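Local coordinates for chitin binding protein (Enterococcus faecalis, PDB 4A02) that cleaves the glycosidic bonds of crystalline chitin oxidatively, as a secreted copper-dependent lytic polysaccharide monooxygenase, at residues D59-A63 against T64-K68. Sequence-based numbering, arbitrary orientation.
Sequences DEQTA and TRWHK
Glu60 meets Arg65 and Trp66, five and six residues further on, through both its carboxylate and its backbone. Arg65 grips Glu60 OE1 side-on, with NE and NH2 both 3.0 Å from it, in a salt bridge whose two flat groups are turned 63° apart. Both nitrogens come from the same face of the carboxylate, and Arg65 also reaches the carbonyls of Thr23 and Asn24. The Glu60 carbonyl O receives Trp66 NE1 at 2.9 Å, in the plane of the indole but 40° above the carbonyl plane. Bent at chi2 (68°), the arginine lays CG over the centre of the indole face and sets one guanidinium face against Trp66 CH2, which sits toward the rim of the planar group. Gln61 turns its amide to the same indole edge, where OE1 stays 4.1 Å from Trp66 NE1; its NE2 is held by Pro102 O and Tyr141 OH. Residues 62-65 form a type I beta-turn in the long loop between strands 36-38 and 69-71 of the chitin-binding type-4 domain, away from the copper site. Thr62 OG1, placed between its own backbone N and carbonyl carbon, accepts the amide of Thr64 at 3.2 Å, while Thr62 O takes the turn's long, weak closing bond from Arg65 N. One water links the turn to what follows, donating to Thr62 O and accepting from Trp66 N and Lys68 NZ. Ala63 O accepts Lys68 NZ at 2.8 Å; the same ammonium also bonds Trp66 O, in the plane of that carbonyl, bridging two backbone carbonyls.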
# COMPACT_ATOMS: atom_id res chain seq x y z
N ASP A 59 6.75 6.71 -7.03
CA ASP A 59 7.87 5.81 -7.05
C ASP A 59 9.15 6.46 -6.59
O ASP A 59 10.17 5.76 -6.43
CB ASP A 59 8.05 5.25 -8.46
CG ASP A 59 6.88 4.42 -8.91
OD1 ASP A 59 6.36 3.63 -8.11
OD2 ASP A 59 6.51 4.55 -10.12
N GLU A 60 9.15 7.76 -6.35
CA GLU A 60 10.34 8.39 -5.81
C GLU A 60 10.61 7.78 -4.43
O GLU A 60 9.72 7.33 -3.73
CB GLU A 60 10.12 9.91 -5.75
CG GLU A 60 10.04 10.45 -7.18
CD GLU A 60 9.73 11.92 -7.32
OE1 GLU A 60 9.90 12.67 -6.34
OE2 GLU A 60 9.36 12.31 -8.46
N GLN A 61 11.90 7.73 -4.06
CA GLN A 61 12.27 7.02 -2.85
C GLN A 61 13.56 7.61 -2.27
O GLN A 61 14.64 7.46 -2.84
CB GLN A 61 12.44 5.52 -3.14
CG GLN A 61 12.60 4.66 -1.91
CD GLN A 61 11.48 4.84 -0.91
OE1 GLN A 61 10.33 4.51 -1.21
NE2 GLN A 61 11.79 5.33 0.29
N THR A 62 13.39 8.33 -1.17
CA THR A 62 14.50 8.80 -0.35
C THR A 62 14.10 8.57 1.09
O THR A 62 12.93 8.36 1.41
CB THR A 62 14.87 10.29 -0.55
OG1 THR A 62 13.92 11.05 0.17
CG2 THR A 62 14.86 10.71 -2.00
N ALA A 63 15.09 8.69 1.99
CA ALA A 63 14.78 8.50 3.40
C ALA A 63 13.88 9.56 3.97
O ALA A 63 13.25 9.32 5.03
CB ALA A 63 16.12 8.51 4.19
N THR A 64 13.76 10.71 3.37
CA THR A 64 12.98 11.83 3.87
C THR A 64 11.78 12.19 2.98
O THR A 64 11.05 13.12 3.33
CB THR A 64 13.84 13.06 4.11
OG1 THR A 64 14.44 13.46 2.91
CG2 THR A 64 14.92 12.73 5.15
N ARG A 65 11.55 11.49 1.89
CA ARG A 65 10.55 11.89 0.94
C ARG A 65 9.12 11.83 1.48
O ARG A 65 8.28 12.62 1.08
CB ARG A 65 10.66 11.02 -0.32
CG ARG A 65 9.80 11.38 -1.50
CD ARG A 65 10.20 12.70 -2.16
NE ARG A 65 9.43 12.90 -3.39
CZ ARG A 65 8.15 13.24 -3.41
NH1 ARG A 65 7.55 13.65 -2.32
NH2 ARG A 65 7.53 13.22 -4.52
N TRP A 66 8.83 10.81 2.30
CA TRP A 66 7.48 10.44 2.63
C TRP A 66 7.24 10.47 4.12
O TRP A 66 8.12 10.17 4.94
CB TRP A 66 7.18 9.02 2.11
CG TRP A 66 7.46 8.83 0.68
CD1 TRP A 66 8.36 7.99 0.10
CD2 TRP A 66 6.82 9.52 -0.44
NE1 TRP A 66 8.35 8.08 -1.27
CE2 TRP A 66 7.40 9.02 -1.62
CE3 TRP A 66 5.84 10.52 -0.53
CZ2 TRP A 66 7.01 9.47 -2.89
CZ3 TRP A 66 5.47 10.94 -1.77
CH2 TRP A 66 6.05 10.44 -2.92
N HIS A 67 5.99 10.80 4.51
CA HIS A 67 5.59 10.76 5.91
C HIS A 67 5.40 9.30 6.36
O HIS A 67 4.80 8.49 5.66
CB HIS A 67 4.27 11.52 6.10
CG HIS A 67 4.47 12.99 6.04
ND1 HIS A 67 4.65 13.64 4.83
CD2 HIS A 67 4.55 13.92 6.98
CE1 HIS A 67 4.81 14.93 5.07
NE2 HIS A 67 4.78 15.14 6.37
N LYS A 68 5.92 8.99 7.54
CA LYS A 68 6.00 7.61 8.02
C LYS A 68 5.22 7.47 9.32
O LYS A 68 5.60 8.06 10.35
CB LYS A 68 7.47 7.25 8.29
CG LYS A 68 8.38 7.43 7.09
CD LYS A 68 9.83 7.46 7.50
CE LYS A 68 10.80 7.82 6.43
NZ LYS A 68 10.61 9.26 5.98
O HOH W 1 10.64 8.54 3.00